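Local coordinates for cobalamin biosynthesis protein (Agrobacterium tumefaciens, PDB 3BY5) that probably takes part in the biosynthesis of cobalamin (vitamin B12), at residues V10-A22 and T40-D52. Numbering follows the deposited sequence.
Sequences VTVAGIGCRKGAA and TVDYLATAPLKAD
Ala-13 CB faces both methyls of Val-41, 3.7 Å from CG1 and 3.8 Å from CG2, with Leu-44 CD2 close by; a residue this small suits a surface filled by larger neighbours. Further along the same face, Ile-15 CG1 swings anti to its carbonyl carbon (chi1 -49°) and meets Leu-44 CD2 at 4.0 Å, while helix 23-37 packs on Ile-15. On the opposite face Val-12 and Tyr-43 run side by side: Val-12 CG2 approaches the ring obliquely at CD1, and Val-12 CG1 rests on Ala-45 CB at 3.9 Å. Helix 98-107 covers this face, where Gly-14 and Ala-45 keep the surface low.

Between the faces runs a parallel backbone ladder: Ala-13 N binds Tyr-43 O, Ala-45 N binds Ala-13 O, and Ile-15 N binds Ala-45 O at 2.7 Å. Past it, a water bridges Ile-15 O and Ala-47 N. At the strands' beginnings Asp-42 folds back, its OD1 accepting Thr-11 N on the syn side at 3.0 Å while its own N donates to Thr-11 O; a short acidic side chain can thus continue the pairing where the ladder ends. Beyond the other end, the extended chain of Lys-19 lays CE against Lys-50 CD and CD against Ala-51 CB, its long aliphatic part suiting such packing. With helix 23-37 linking the parallel strands 11-17 and 43-46, this is the pairing of a classic beta-alpha-beta unit within the mixed beta sheet of an alpha/beta fold.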
ATOM      1  N   VAL A  10     -12.250  -2.604   9.941  1.00 54.57           N
ATOM      2  CA  VAL A  10     -10.855  -2.643   9.406  1.00 54.88           C
ATOM      3  C   VAL A  10      -9.904  -1.785  10.262  1.00 52.88           C
ATOM      4  O   VAL A  10     -10.189  -0.622  10.561  1.00 50.35           O
ATOM      5  CB  VAL A  10     -10.819  -2.264   7.890  1.00 56.61           C
ATOM      6  CG1 VAL A  10      -9.399  -1.934   7.401  1.00 60.66           C
ATOM      7  CG2 VAL A  10     -11.423  -3.387   7.047  1.00 55.93           C
ATOM      8  N   THR A  11      -8.787  -2.390  10.667  1.00 50.68           N
ATOM      9  CA  THR A  11      -7.784  -1.741  11.515  1.00 46.56           C
ATOM     10  C   THR A  11      -6.369  -1.727  10.902  1.00 42.45           C
ATOM     11  O   THR A  11      -5.818  -2.765  10.518  1.00 40.51           O
ATOM     12  CB  THR A  11      -7.804  -2.297  12.979  1.00 48.33           C
ATOM     13  OG1 THR A  11      -6.469  -2.441  13.479  1.00 52.18           O
ATOM     14  CG2 THR A  11      -8.523  -3.636  13.053  1.00 50.59           C
ATOM     15  N   VAL A  12      -5.809  -0.521  10.824  1.00 36.73           N
ATOM     16  CA  VAL A  12      -4.537  -0.253  10.164  1.00 33.33           C
ATOM     17  C   VAL A  12      -3.484   0.112  11.202  1.00 34.14           C
ATOM     18  O   VAL A  12      -3.750   0.927  12.082  1.00 40.18           O
ATOM     19  CB  VAL A  12      -4.686   0.920   9.143  1.00 31.75           C
ATOM     20  CG1 VAL A  12      -3.364   1.258   8.475  1.00 28.39           C
ATOM     21  CG2 VAL A  12      -5.720   0.580   8.090  1.00 34.35           C
ATOM     22  N   ALA A  13      -2.300  -0.493  11.111  1.00 32.10           N
ATOM     23  CA  ALA A  13      -1.166  -0.082  11.938  1.00 28.22           C
ATOM     24  C   ALA A  13      -0.143   0.700  11.129  1.00 30.88           C
ATOM     25  O   ALA A  13       0.466   0.161  10.208  1.00 33.20           O
ATOM     26  CB  ALA A  13      -0.512  -1.271  12.592  1.00 29.01           C
ATOM     27  N   GLY A  14       0.032   1.972  11.472  1.00 30.82           N
ATOM     28  CA  GLY A  14       1.064   2.812  10.864  1.00 31.09           C
ATOM     29  C   GLY A  14       2.403   2.548  11.517  1.00 33.24           C
ATOM     30  O   GLY A  14       2.511   2.576  12.742  1.00 34.77           O
ATOM     31  N   ILE A  15       3.422   2.283  10.704  1.00 33.87           N
ATOM     32  CA  ILE A  15       4.744   1.900  11.214  1.00 33.24           C
ATOM     33  C   ILE A  15       5.813   2.944  10.901  1.00 34.56           C
ATOM     34  O   ILE A  15       5.972   3.368   9.758  1.00 33.01           O
ATOM     35  CB  ILE A  15       5.211   0.523  10.663  1.00 31.17           C
ATOM     36  CG1 ILE A  15       4.119  -0.547  10.802  1.00 32.58           C
ATOM     37  CG2 ILE A  15       6.505   0.071  11.342  1.00 34.90           C
ATOM     38  CD1 ILE A  15       3.681  -0.834  12.230  1.00 34.57           C
ATOM     39  N   GLY A  16       6.532   3.357  11.938  1.00 39.21           N
ATOM     40  CA  GLY A  16       7.712   4.193  11.787  1.00 44.55           C
ATOM     41  C   GLY A  16       8.873   3.528  12.492  1.00 49.37           C
ATOM     42  O   GLY A  16       8.691   2.895  13.529  1.00 49.14           O
ATOM     43  N   CYS A  17      10.064   3.649  11.916  1.00 56.78           N
ATOM     44  CA  CYS A  17      11.282   3.134  12.541  1.00 65.07           C
ATOM     45  C   CYS A  17      12.503   3.912  12.084  1.00 69.83           C
ATOM     46  O   CYS A  17      12.460   4.607  11.065  1.00 70.25           O
ATOM     47  CB  CYS A  17      11.467   1.635  12.265  1.00 65.72           C
ATOM     48  SG  CYS A  17      11.200   1.131  10.557  1.00 70.17           S
ATOM     49  N   ARG A  18      13.585   3.801  12.852  1.00 76.56           N
ATOM     50  CA  ARG A  18      14.855   4.424  12.493  1.00 82.29           C
ATOM     51  C   ARG A  18      15.523   3.599  11.388  1.00 84.80           C
ATOM     52  O   ARG A  18      15.263   2.395  11.266  1.00 84.97           O
ATOM     53  CB  ARG A  18      15.767   4.550  13.724  1.00 82.79           C
ATOM     54  CG  ARG A  18      16.313   5.964  13.974  1.00 86.27           C
ATOM     55  CD  ARG A  18      17.404   6.358  12.977  1.00 89.53           C
ATOM     56  NE  ARG A  18      17.311   7.762  12.573  1.00 93.38           N
ATOM     57  CZ  ARG A  18      16.571   8.218  11.561  1.00 96.92           C
ATOM     58  NH1 ARG A  18      16.562   9.514  11.279  1.00 98.79           N
ATOM     59  NH2 ARG A  18      15.834   7.391  10.828  1.00 97.14           N
ATOM     60  N   LYS A  19      16.348   4.263  10.575  1.00 87.39           N
ATOM     61  CA  LYS A  19      17.104   3.630   9.488  1.00 88.30           C
ATOM     62  C   LYS A  19      17.906   2.444  10.011  1.00 86.11           C
ATOM     63  O   LYS A  19      18.791   2.601  10.858  1.00 86.98           O
ATOM     64  CB  LYS A  19      18.054   4.636   8.820  1.00 89.27           C
ATOM     65  CG  LYS A  19      17.393   5.829   8.129  1.00 91.27           C
ATOM     66  CD  LYS A  19      18.436   6.896   7.804  1.00 91.35           C
ATOM     67  CE  LYS A  19      17.810   8.187   7.298  1.00 92.70           C
ATOM     68  NZ  LYS A  19      18.828   9.271   7.183  1.00 91.95           N
ATOM     69  N   GLY A  20      17.569   1.258   9.517  1.00 83.34           N
ATOM     70  CA  GLY A  20      18.216   0.027   9.943  1.00 81.45           C
ATOM     71  C   GLY A  20      17.444  -0.596  11.083  1.00 81.49           C
ATOM     72  O   GLY A  20      17.850  -0.504  12.245  1.00 84.12           O
ATOM     73  N   ALA A  21      16.314  -1.209  10.746  1.00 78.46           N
ATOM     74  CA  ALA A  21      15.492  -1.924  11.711  1.00 73.30           C
ATOM     75  C   ALA A  21      15.249  -3.331  11.190  1.00 70.24           C
ATOM     76  O   ALA A  21      14.873  -3.507  10.030  1.00 69.97           O
ATOM     77  CB  ALA A  21      14.176  -1.198  11.934  1.00 72.61           C
ATOM     78  N   ALA A  22      15.490  -4.325  12.043  1.00 67.21           N
ATOM     79  CA  ALA A  22      15.288  -5.731  11.690  1.00 64.28           C
ATOM     80  C   ALA A  22      13.800  -6.031  11.545  1.00 61.70           C
ATOM     81  O   ALA A  22      12.979  -5.453  12.256  1.00 61.33           O
ATOM     82  CB  ALA A  22      15.917  -6.642  12.737  1.00 64.01           C
ATOM     83  N   THR A  40      -6.605  -6.468  16.306  1.00 48.31           N
ATOM     84  CA  THR A  40      -5.966  -7.376  15.369  1.00 48.66           C
ATOM     85  C   THR A  40      -5.752  -6.608  14.082  1.00 44.89           C
ATOM     86  O   THR A  40      -6.711  -6.241  13.412  1.00 44.51           O
ATOM     87  CB  THR A  40      -6.809  -8.646  15.091  1.00 50.81           C
ATOM     88  OG1 THR A  40      -7.641  -8.943  16.223  1.00 55.85           O
ATOM     89  CG2 THR A  40      -5.895  -9.834  14.803  1.00 51.30           C
ATOM     90  N   VAL A  41      -4.487  -6.351  13.765  1.00 41.62           N
ATOM     91  CA  VAL A  41      -4.097  -5.575  12.592  1.00 38.74           C
ATOM     92  C   VAL A  41      -4.343  -6.380  11.320  1.00 39.67           C
ATOM     93  O   VAL A  41      -3.907  -7.527  11.209  1.00 42.67           O
ATOM     94  CB  VAL A  41      -2.601  -5.175  12.674  1.00 37.44           C
ATOM     95  CG1 VAL A  41      -2.183  -4.382  11.458  1.00 32.16           C
ATOM     96  CG2 VAL A  41      -2.330  -4.381  13.941  1.00 38.05           C
ATOM     97  N   ASP A  42      -5.053  -5.784  10.368  1.00 40.34           N
ATOM     98  CA  ASP A  42      -5.275  -6.437   9.084  1.00 42.78           C
ATOM     99  C   ASP A  42      -4.673  -5.679   7.902  1.00 41.81           C
ATOM    100  O   ASP A  42      -4.821  -6.092   6.753  1.00 41.21           O
ATOM    101  CB  ASP A  42      -6.760  -6.767   8.864  1.00 48.52           C
ATOM    102  CG  ASP A  42      -7.688  -5.689   9.382  1.00 53.85           C
ATOM    103  OD1 ASP A  42      -7.537  -4.530   8.946  1.00 64.33           O
ATOM    104  OD2 ASP A  42      -8.570  -6.002  10.213  1.00 52.13           O
ATOM    105  N   TYR A  43      -3.953  -4.597   8.196  1.00 40.44           N
ATOM    106  CA  TYR A  43      -3.328  -3.777   7.164  1.00 37.65           C
ATOM    107  C   TYR A  43      -2.190  -2.929   7.747  1.00 32.63           C
ATOM    108  O   TYR A  43      -2.335  -2.340   8.809  1.00 32.25           O
ATOM    109  CB  TYR A  43      -4.400  -2.889   6.519  1.00 43.56           C
ATOM    110  CG  TYR A  43      -4.052  -2.344   5.162  1.00 44.88           C
ATOM    111  CD1 TYR A  43      -3.716  -1.006   5.008  1.00 48.70           C
ATOM    112  CD2 TYR A  43      -4.075  -3.157   4.029  1.00 46.81           C
ATOM    113  CE1 TYR A  43      -3.395  -0.486   3.768  1.00 49.18           C
ATOM    114  CE2 TYR A  43      -3.755  -2.644   2.776  1.00 48.81           C
ATOM    115  CZ  TYR A  43      -3.416  -1.303   2.659  1.00 48.33           C
ATOM    116  OH  TYR A  43      -3.095  -0.762   1.439  1.00 48.59           O
ATOM    117  N   LEU A  44      -1.057  -2.883   7.059  1.00 30.15           N
ATOM    118  CA  LEU A  44       0.082  -2.069   7.497  1.00 31.45           C
ATOM    119  C   LEU A  44       0.268  -0.835   6.626  1.00 32.91           C
ATOM    120  O   LEU A  44      -0.087  -0.843   5.450  1.00 35.53           O
ATOM    121  CB  LEU A  44       1.379  -2.881   7.484  1.00 30.63           C
ATOM    122  CG  LEU A  44       1.612  -3.964   8.528  1.00 31.68           C
ATOM    123  CD1 LEU A  44       2.985  -4.551   8.314  1.00 31.13           C
ATOM    124  CD2 LEU A  44       1.485  -3.407   9.932  1.00 29.17           C
ATOM    125  N   ALA A  45       0.837   0.218   7.207  1.00 33.93           N
ATOM    126  CA  ALA A  45       1.064   1.476   6.490  1.00 34.09           C
ATOM    127  C   ALA A  45       2.324   2.194   6.961  1.00 35.42           C
ATOM    128  O   ALA A  45       2.743   2.043   8.110  1.00 33.54           O
ATOM    129  CB  ALA A  45      -0.141   2.392   6.608  1.00 29.63           C
ATOM    130  N   THR A  46       2.915   2.978   6.061  1.00 33.58           N
ATOM    131  CA  THR A  46       4.137   3.713   6.361  1.00 36.03           C
ATOM    132  C   THR A  46       4.267   4.987   5.540  1.00 35.96           C
ATOM    133  O   THR A  46       3.568   5.184   4.552  1.00 40.10           O
ATOM    134  CB  THR A  46       5.412   2.829   6.191  1.00 35.56           C
ATOM    135  OG1 THR A  46       6.542   3.496   6.764  1.00 41.67           O
ATOM    136  CG2 THR A  46       5.701   2.507   4.730  1.00 33.95           C
ATOM    137  N   ALA A  47       5.168   5.850   5.983  1.00 39.37           N
ATOM    138  CA  ALA A  47       5.536   7.060   5.271  1.00 41.13           C
ATOM    139  C   ALA A  47       6.587   6.674   4.238  1.00 43.56           C
ATOM    140  O   ALA A  47       7.099   5.557   4.305  1.00 44.44           O
ATOM    141  CB  ALA A  47       6.097   8.043   6.252  1.00 41.10           C
ATOM    142  N   PRO A  48       6.897   7.576   3.312  1.00 47.60           N
ATOM    143  CA  PRO A  48       7.959   7.336   2.328  1.00 50.65           C
ATOM    144  C   PRO A  48       9.264   6.915   2.995  1.00 54.09           C
ATOM    145  O   PRO A  48       9.849   7.692   3.751  1.00 55.82           O
ATOM    146  CB  PRO A  48       8.126   8.703   1.663  1.00 50.98           C
ATOM    147  CG  PRO A  48       6.791   9.345   1.796  1.00 48.42           C
ATOM    148  CD  PRO A  48       6.240   8.879   3.112  1.00 47.34           C
ATOM    149  N   LEU A  49       9.711   5.695   2.716  1.00 59.25           N
ATOM    150  CA  LEU A  49      10.786   5.078   3.482  1.00 64.59           C
ATOM    151  C   LEU A  49      12.151   5.567   3.009  1.00 69.67           C
ATOM    152  O   LEU A  49      12.310   5.978   1.859  1.00 68.27           O
ATOM    153  CB  LEU A  49      10.710   3.553   3.380  1.00 62.60           C
ATOM    154  CG  LEU A  49       9.944   2.991   2.181  1.00 56.57           C
ATOM    155  CD1 LEU A  49      10.777   3.100   0.913  1.00 55.89           C
ATOM    156  CD2 LEU A  49       9.531   1.550   2.434  1.00 54.42           C
ATOM    157  N   LYS A  50      13.134   5.520   3.903  1.00 75.84           N
ATOM    158  CA  LYS A  50      14.194   6.521   3.929  1.00 83.13           C
ATOM    159  C   LYS A  50      15.487   5.970   3.337  1.00 87.12           C
ATOM    160  O   LYS A  50      15.683   5.993   2.122  1.00 86.02           O
ATOM    161  CB  LYS A  50      14.436   7.007   5.359  1.00 83.47           C
ATOM    162  CG  LYS A  50      13.663   8.264   5.727  1.00 83.36           C
ATOM    163  CD  LYS A  50      14.108   8.812   7.072  1.00 83.95           C
ATOM    164  CE  LYS A  50      13.210   8.317   8.194  1.00 85.90           C
ATOM    165  NZ  LYS A  50      13.534   6.919   8.590  1.00 83.38           N
ATOM    166  N   ALA A  51      16.365   5.476   4.204  1.00 93.48           N
ATOM    167  CA  ALA A  51      17.592   4.825   3.762  1.00 97.75           C
ATOM    168  C   ALA A  51      17.472   3.308   3.844  1.00 99.83           C
ATOM    169  O   ALA A  51      17.861   2.594   2.919  1.00100.66           O
ATOM    170  CB  ALA A  51      18.775   5.310   4.586  1.00 98.37           C
ATOM    171  N   ASP A  52      16.930   2.821   4.956  1.00101.72           N
ATOM    172  CA  ASP A  52      16.555   1.417   5.074  1.00102.94           C
ATOM    173  C   ASP A  52      15.063   1.222   4.829  1.00100.67           C
ATOM    174  O   ASP A  52      14.238   1.998   5.315  1.00 99.74           O
ATOM    175  CB  ASP A  52      16.938   0.874   6.452  1.00105.10           C
ATOM    176  CG  ASP A  52      16.926  -0.641   6.505  1.00110.05           C
ATOM    177  OD1 ASP A  52      17.883  -1.263   5.999  1.00113.43           O
ATOM    178  OD2 ASP A  52      15.959  -1.210   7.054  1.00111.85           O
TER
HETATM  179  O   HOH W   1       5.772   6.047   9.015  1.00 36.82           O